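Local coordinates for uncharacterized protein (Pseudomonas aeruginosa PAO1, PDB 4R1D), which binds the type VI secretion lipase effector Tle4 as its cognate immunity protein Tli4, and so probably protects the producing cell from it, at residues 24-29 with 164-169; 179-184 with 256-261. One frame throughout, in Å; residues are numbered along the deposited sequence.

Contact 1. Residues 24-29 with 164-169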
ATOM      1  N   ILE B  24       6.735  17.939  16.625  1.00 15.10           N
ATOM      2  CA  ILE B  24       7.187  17.990  15.228  1.00 18.27           C
ATOM      3  C   ILE B  24       7.938  16.720  14.826  1.00 19.30           C
ATOM      4  O   ILE B  24       8.843  16.273  15.528  1.00 17.85           O
ATOM      5  CB  ILE B  24       8.129  19.199  15.016  1.00 18.23           C
ATOM      6  CG1 ILE B  24       7.422  20.501  15.400  1.00 20.14           C
ATOM      7  CG2 ILE B  24       8.640  19.262  13.575  1.00 17.61           C
ATOM      8  CD1 ILE B  24       8.377  21.675  15.614  1.00 18.46           C
ATOM      9  N   ASN B  25       7.549  16.138  13.696  1.00 16.21           N
ATOM     10  CA  ASN B  25       8.266  15.019  13.111  1.00 17.96           C
ATOM     11  C   ASN B  25       8.610  15.368  11.664  1.00 16.91           C
ATOM     12  O   ASN B  25       7.724  15.715  10.893  1.00 16.33           O
ATOM     13  CB  ASN B  25       7.403  13.757  13.145  1.00 16.73           C
ATOM     14  CG  ASN B  25       7.335  13.145  14.523  1.00 20.31           C
ATOM     15  OD1 ASN B  25       8.217  12.387  14.911  1.00 21.86           O
ATOM     16  ND2 ASN B  25       6.296  13.492  15.282  1.00 18.34           N
ATOM     17  N   ALA B  26       9.889  15.286  11.315  1.00 17.30           N
ATOM     18  CA  ALA B  26      10.348  15.716   9.998  1.00 17.12           C
ATOM     19  C   ALA B  26      11.112  14.632   9.261  1.00 13.99           C
ATOM     20  O   ALA B  26      11.796  13.801   9.868  1.00 17.46           O
ATOM     21  CB  ALA B  26      11.207  16.952  10.111  1.00 16.94           C
ATOM     22  N   GLY B  27      11.017  14.680   7.939  1.00 15.08           N
ATOM     23  CA  GLY B  27      11.798  13.821   7.076  1.00 11.47           C
ATOM     24  C   GLY B  27      12.345  14.618   5.907  1.00 15.72           C
ATOM     25  O   GLY B  27      11.692  15.557   5.434  1.00 12.86           O
ATOM     26  N   TYR B  28      13.532  14.228   5.443  1.00 13.72           N
ATOM     27  CA  TYR B  28      14.234  14.923   4.367  1.00 14.41           C
ATOM     28  C   TYR B  28      14.673  13.898   3.357  1.00 13.38           C
ATOM     29  O   TYR B  28      15.093  12.804   3.732  1.00 14.70           O
ATOM     30  CB  TYR B  28      15.461  15.649   4.914  1.00 15.10           C
ATOM     31  CG  TYR B  28      15.082  16.588   6.013  1.00 14.14           C
ATOM     32  CD1 TYR B  28      14.609  17.856   5.718  1.00 14.33           C
ATOM     33  CD2 TYR B  28      15.158  16.194   7.340  1.00 15.38           C
ATOM     34  CE1 TYR B  28      14.228  18.721   6.713  1.00 20.52           C
ATOM     35  CE2 TYR B  28      14.781  17.060   8.359  1.00 19.79           C
ATOM     36  CZ  TYR B  28      14.320  18.322   8.033  1.00 20.50           C
ATOM     37  OH  TYR B  28      13.940  19.199   9.020  1.00 22.17           O
ATOM     38  N   TYR B  29      14.583  14.252   2.079  1.00 14.75           N
ATOM     39  CA  TYR B  29      14.819  13.285   1.018  1.00 14.32           C
ATOM     40  C   TYR B  29      15.667  13.913  -0.078  1.00 14.32           C
ATOM     41  O   TYR B  29      15.379  15.023  -0.537  1.00 15.47           O
ATOM     42  CB  TYR B  29      13.471  12.807   0.433  1.00 15.72           C
ATOM     43  CG  TYR B  29      12.469  12.411   1.497  1.00 16.65           C
ATOM     44  CD1 TYR B  29      11.682  13.369   2.120  1.00 15.92           C
ATOM     45  CD2 TYR B  29      12.311  11.081   1.870  1.00 16.54           C
ATOM     46  CE1 TYR B  29      10.765  13.020   3.099  1.00 14.43           C
ATOM     47  CE2 TYR B  29      11.385  10.715   2.867  1.00 15.43           C
ATOM     48  CZ  TYR B  29      10.626  11.691   3.467  1.00 16.03           C
ATOM     49  OH  TYR B  29       9.709  11.356   4.439  1.00 15.00           O
ATOM     50  N   PHE B 164      11.204  17.761   1.512  1.00 14.18           N
ATOM     51  CA  PHE B 164      10.952  17.479   2.918  1.00 15.01           C
ATOM     52  C   PHE B 164       9.471  17.302   3.186  1.00 14.34           C
ATOM     53  O   PHE B 164       8.615  17.699   2.392  1.00 13.53           O
ATOM     54  CB  PHE B 164      11.545  18.566   3.837  1.00 14.25           C
ATOM     55  CG  PHE B 164      10.852  19.911   3.752  1.00 14.79           C
ATOM     56  CD1 PHE B 164       9.650  20.141   4.402  1.00 13.91           C
ATOM     57  CD2 PHE B 164      11.423  20.951   3.037  1.00 13.98           C
ATOM     58  CE1 PHE B 164       9.018  21.387   4.325  1.00 17.53           C
ATOM     59  CE2 PHE B 164      10.814  22.201   2.966  1.00 16.96           C
ATOM     60  CZ  PHE B 164       9.615  22.424   3.611  1.00 17.45           C
ATOM     61  N   GLY B 165       9.170  16.691   4.319  1.00 13.39           N
ATOM     62  CA  GLY B 165       7.813  16.652   4.806  1.00 14.15           C
ATOM     63  C   GLY B 165       7.886  16.745   6.313  1.00 11.95           C
ATOM     64  O   GLY B 165       8.679  16.043   6.942  1.00 13.61           O
ATOM     65  N   VAL B 166       7.054  17.614   6.876  1.00 13.88           N
ATOM     66  CA  VAL B 166       7.040  17.865   8.304  1.00 15.84           C
ATOM     67  C   VAL B 166       5.616  17.728   8.775  1.00 17.69           C
ATOM     68  O   VAL B 166       4.703  18.231   8.134  1.00 15.88           O
ATOM     69  CB  VAL B 166       7.549  19.293   8.637  1.00 15.33           C
ATOM     70  CG1 VAL B 166       7.519  19.520  10.135  1.00 18.95           C
ATOM     71  CG2 VAL B 166       8.951  19.490   8.089  1.00 17.31           C
ATOM     72  N   GLY B 167       5.429  17.018   9.881  1.00 14.11           N
ATOM     73  CA  GLY B 167       4.115  16.814  10.459  1.00 12.11           C
ATOM     74  C   GLY B 167       4.096  17.354  11.876  1.00 14.33           C
ATOM     75  O   GLY B 167       5.060  17.184  12.613  1.00 17.10           O
ATOM     76  N   VAL B 168       2.994  18.007  12.244  1.00 15.78           N
ATOM     77  CA  VAL B 168       2.940  18.744  13.499  1.00 16.33           C
ATOM     78  C   VAL B 168       1.625  18.499  14.205  1.00 15.60           C
ATOM     79  O   VAL B 168       0.561  18.585  13.586  1.00 16.28           O
ATOM     80  CB  VAL B 168       3.062  20.264  13.231  1.00 14.23           C
ATOM     81  CG1 VAL B 168       3.218  21.032  14.537  1.00 16.54           C
ATOM     82  CG2 VAL B 168       4.244  20.538  12.320  1.00 16.30           C
ATOM     83  N   THR B 169       1.692  18.202  15.501  1.00 16.26           N
ATOM     84  CA  THR B 169       0.481  18.170  16.316  1.00 16.96           C
ATOM     85  C   THR B 169       0.535  19.211  17.424  1.00 20.87           C
ATOM     86  O   THR B 169       1.608  19.740  17.756  1.00 20.11           O
ATOM     87  CB  THR B 169       0.173  16.763  16.900  1.00 17.31           C
ATOM     88  OG1 THR B 169       1.180  16.381  17.840  1.00 17.92           O
ATOM     89  CG2 THR B 169       0.099  15.716  15.767  1.00 20.54           C
TER
HETATM   90  O   HOH W   1       3.975  15.233  14.942  1.00 19.87           O
HETATM   91  O   HOH W   2       8.689  13.433   5.676  1.00 15.55           O
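Ile24 and Val166 meet obliquely through single methyl branches, Ile24 CG2 lying 3.6 Å from Val166 CG1, on the tightly packed face of an antiparallel strand pair. With chi1 at 180°, Val166 sends CG1 to Ile24 and leaves CG2 beside its own backbone N, 4.0 Å from Ala26 CB, so one valine serves two residues of strand 24-29. At the far end of this face Tyr28 CD1 comes within 3.7 Å of Phe164 CB; the contact is made by the beta carbon, since the phenyl ring of Phe164 leads away. Two hydrogen-bonded pairs fix the register: Asn25 and Gly167 bond reciprocally and nearly straight (N-H...O 171° and 170°); Gly27 and Gly165 also bond reciprocally, less straight. Between the two strands the other face holds fewer side-chain contacts. Gly27, Gly165 and Gly167 put no side chain there, and two waters bridge the strands: one accepts from Asn25 ND2 at 2.9 Å and donates weakly to Gly167 O, while another lies in the plane of the Tyr29 ring, 2.6 Å from Tyr29 OH and 2.9 Å from Gly165 O, to which it may donate. Tyr29 OH also hydrogen-bonds Asn64 of the partner chain, and Asn25 packs on Ala66 of that chain, which places this face at the interface. Phe11 of strand 7-11 covers Tyr28, Phe164 and Val166 on the tight face; strand 33-38 flanks 24-29 and strand 176-183 flanks 164-169.

Contact 2. Residues 179-184 with 256-261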
ATOM      1  N   GLU B 179       0.646  19.628   8.224  1.00 15.62           N
ATOM      2  CA  GLU B 179       1.815  19.173   7.479  1.00 14.54           C
ATOM      3  C   GLU B 179       2.300  20.194   6.454  1.00 13.35           C
ATOM      4  O   GLU B 179       1.504  20.925   5.853  1.00 15.03           O
ATOM      5  CB  GLU B 179       1.595  17.807   6.825  1.00 19.84           C
ATOM      6  CG  GLU B 179       0.344  17.682   6.004  1.00 16.06           C
ATOM      7  CD  GLU B 179       0.503  16.657   4.879  1.00 18.50           C
ATOM      8  OE1 GLU B 179       0.421  15.429   5.143  1.00 18.28           O
ATOM      9  OE2 GLU B 179       0.730  17.093   3.734  1.00 16.78           O
ATOM     10  N   PHE B 180       3.618  20.208   6.259  1.00 14.14           N
ATOM     11  CA  PHE B 180       4.321  21.171   5.415  1.00 14.09           C
ATOM     12  C   PHE B 180       5.310  20.375   4.568  1.00 11.99           C
ATOM     13  O   PHE B 180       6.136  19.638   5.102  1.00 13.37           O
ATOM     14  CB  PHE B 180       5.049  22.172   6.337  1.00 14.85           C
ATOM     15  CG  PHE B 180       5.831  23.251   5.621  1.00 18.02           C
ATOM     16  CD1 PHE B 180       5.352  23.838   4.465  1.00 14.96           C
ATOM     17  CD2 PHE B 180       7.036  23.707   6.145  1.00 14.72           C
ATOM     18  CE1 PHE B 180       6.072  24.851   3.830  1.00 21.06           C
ATOM     19  CE2 PHE B 180       7.758  24.712   5.518  1.00 20.11           C
ATOM     20  CZ  PHE B 180       7.278  25.285   4.357  1.00 19.00           C
ATOM     21  N   ARG B 181       5.206  20.490   3.248  1.00 16.35           N
ATOM     22  CA  ARG B 181       6.076  19.726   2.352  1.00 14.60           C
ATOM     23  C   ARG B 181       6.601  20.614   1.240  1.00 12.90           C
ATOM     24  O   ARG B 181       5.898  21.523   0.794  1.00 15.72           O
ATOM     25  CB  ARG B 181       5.288  18.578   1.690  1.00 13.72           C
ATOM     26  CG  ARG B 181       4.669  17.593   2.658  1.00 13.63           C
ATOM     27  CD  ARG B 181       3.954  16.432   1.973  1.00 14.66           C
ATOM     28  NE  ARG B 181       3.287  15.671   3.021  1.00 18.61           N
ATOM     29  CZ  ARG B 181       3.903  14.789   3.799  1.00 20.27           C
ATOM     30  NH1 ARG B 181       5.185  14.512   3.597  1.00 17.41           N
ATOM     31  NH2 ARG B 181       3.233  14.181   4.772  1.00 19.45           N
ATOM     32  N   SER B 182       7.814  20.328   0.769  1.00 14.49           N
ATOM     33  CA  SER B 182       8.318  20.930  -0.465  1.00 13.31           C
ATOM     34  C   SER B 182       8.954  19.836  -1.303  1.00 14.26           C
ATOM     35  O   SER B 182       9.553  18.889  -0.766  1.00 14.39           O
ATOM     36  CB  SER B 182       9.339  22.059  -0.193  1.00 17.09           C
ATOM     37  OG  SER B 182      10.660  21.556  -0.075  1.00 19.54           O
ATOM     38  N   SER B 183       8.828  19.967  -2.615  1.00 13.25           N
ATOM     39  CA  SER B 183       9.356  18.979  -3.527  1.00 17.87           C
ATOM     40  C   SER B 183       9.761  19.693  -4.809  1.00 16.80           C
ATOM     41  O   SER B 183       8.971  20.450  -5.372  1.00 15.65           O
ATOM     42  CB  SER B 183       8.264  17.943  -3.822  1.00 19.72           C
ATOM     43  OG  SER B 183       8.704  17.030  -4.813  1.00 23.16           O
ATOM     44  N   THR B 184      10.985  19.471  -5.274  1.00 18.05           N
ATOM     45  CA  THR B 184      11.428  20.103  -6.515  1.00 18.21           C
ATOM     46  C   THR B 184      10.550  19.630  -7.677  1.00 16.87           C
ATOM     47  O   THR B 184      10.081  18.492  -7.686  1.00 19.25           O
ATOM     48  CB  THR B 184      12.919  19.801  -6.846  1.00 18.10           C
ATOM     49  OG1 THR B 184      13.191  18.409  -6.652  1.00 18.40           O
ATOM     50  CG2 THR B 184      13.876  20.636  -5.973  1.00 19.41           C
ATOM     51  N   ASN B 256       7.468  22.886  -5.632  1.00 19.22           N
ATOM     52  CA  ASN B 256       6.101  22.673  -5.214  1.00 16.73           C
ATOM     53  C   ASN B 256       6.071  22.766  -3.685  1.00 16.69           C
ATOM     54  O   ASN B 256       6.954  22.227  -3.023  1.00 18.80           O
ATOM     55  CB  ASN B 256       5.621  21.308  -5.672  1.00 17.38           C
ATOM     56  CG  ASN B 256       4.243  20.990  -5.165  1.00 21.32           C
ATOM     57  OD1 ASN B 256       4.093  20.309  -4.150  1.00 27.61           O
ATOM     58  ND2 ASN B 256       3.221  21.490  -5.855  1.00 19.19           N
ATOM     59  N   LEU B 257       5.084  23.478  -3.140  1.00 15.76           N
ATOM     60  CA  LEU B 257       4.970  23.650  -1.695  0.59 16.23           C
ATOM     61  C   LEU B 257       3.545  23.358  -1.261  1.00 15.16           C
ATOM     62  O   LEU B 257       2.601  23.850  -1.853  1.00 15.61           O
ATOM     63  CB  LEU B 257       5.324  25.088  -1.299  0.59 18.89           C
ATOM     64  CG  LEU B 257       5.930  25.361   0.079  0.59 19.43           C
ATOM     65  CD1 LEU B 257       7.336  24.812   0.141  0.59 13.58           C
ATOM     66  CD2 LEU B 257       5.943  26.858   0.359  0.59 18.93           C
ATOM     67  N   THR B 258       3.385  22.555  -0.218  1.00 14.84           N
ATOM     68  CA  THR B 258       2.047  22.345   0.297  1.00 16.02           C
ATOM     69  C   THR B 258       2.020  22.581   1.804  1.00 12.71           C
ATOM     70  O   THR B 258       3.014  22.370   2.503  1.00 14.30           O
ATOM     71  CB  THR B 258       1.496  20.917  -0.004  1.00 15.33           C
ATOM     72  OG1 THR B 258       2.347  19.932   0.598  1.00 16.22           O
ATOM     73  CG2 THR B 258       1.404  20.668  -1.519  1.00 17.17           C
ATOM     74  N   ALA B 259       0.873  23.044   2.268  1.00 14.68           N
ATOM     75  CA  ALA B 259       0.575  23.138   3.689  1.00 15.56           C
ATOM     76  C   ALA B 259      -0.839  22.618   3.860  1.00 14.03           C
ATOM     77  O   ALA B 259      -1.727  22.918   3.056  1.00 14.50           O
ATOM     78  CB  ALA B 259       0.685  24.599   4.170  1.00 14.83           C
ATOM     79  N   GLY B 260      -1.060  21.819   4.898  1.00 15.85           N
ATOM     80  CA  GLY B 260      -2.376  21.239   5.107  1.00 15.46           C
ATOM     81  C   GLY B 260      -2.656  21.098   6.583  1.00 14.59           C
ATOM     82  O   GLY B 260      -1.745  20.869   7.368  1.00 16.79           O
ATOM     83  N   LEU B 261      -3.917  21.260   6.954  1.00 15.61           N
ATOM     84  CA  LEU B 261      -4.331  21.045   8.328  1.00 14.60           C
ATOM     85  C   LEU B 261      -5.589  20.206   8.303  1.00 16.61           C
ATOM     86  O   LEU B 261      -6.571  20.565   7.658  1.00 17.74           O
ATOM     87  CB  LEU B 261      -4.595  22.383   9.022  1.00 17.74           C
ATOM     88  CG  LEU B 261      -5.037  22.302  10.485  1.00 19.19           C
ATOM     89  CD1 LEU B 261      -3.864  21.919  11.340  1.00 23.54           C
ATOM     90  CD2 LEU B 261      -5.595  23.660  10.936  1.00 30.63           C
TER
HETATM   91  O   HOH W   3       1.453  19.630   3.127  1.00 16.52           O
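The Phe180 ring turns its edge to strand 256-261: CD1 lies 3.4 Å from Thr258 O, near the ring plane, while Leu257 CG, in one of the two conformers of Leu257, approaches Phe180 CE1 obliquely at 3.8 Å. Phe164 of the adjacent strand pairs edge-to-face with Phe180. Placing CG anti to the backbone N (chi1 -180°) brings the Phe180 ring across to strand 256-261. The other flat pair is the Arg181 guanidinium and the Glu179 carboxylate. Arg181 grips side-on, NE to Glu179 OE2 at 3.0 Å and NH2 to OE1 at 3.1 Å; OE1 lies at the guanidinium edge, in its plane, yet both nitrogens reach the carboxylate from above its own plane, 62° out at OE1. Arg97 and Ser69 of the partner chain also hold Glu179, and Asp67 of that chain pairs with Arg181, so this salt bridge belongs to a charged network across the interface, and its charges probably steady one another. A water donates to Glu179 OE2 and lies 2.7 Å from Thr258 OG1, linking the two strands beside the Arg181 stem, whose CB is 3.4 Å from that hydroxyl oxygen. Three reciprocal backbone pairs, Glu179 with Gly260, Arg181 with Thr258 and Ser183 with Asn256, set the antiparallel register. Strands 162-169 and 236-245 flank the pair in the sheet, and Phe14 of strand 14-18 packs on Phe180 and Leu257, on the side away from the partner chain.

In the fold
From the N terminus, strand 23-30, in the N-terminal family region, is paired by contact 1 with strand 162-169 of the C-terminal family region, closing a loop of 134 residues. The chain then turns directly into strand 176-183, and contact 2 closes a second, shorter loop of 71 residues onto strand 256-263. The two loops run in series and neither nest nor cross. Between them strands 162-169 and 176-183 pair as sheet neighbours, with Val166 N 2.8 Å from Phe180 O, a probable hydrogen bond, so the order runs 23-30, 162-169, 176-183, 256-263. Contact 1 alone joins the two family regions; the faces carrying Asn25 and Tyr29, and Glu179, Arg181 and Ser183, meet the partner chain.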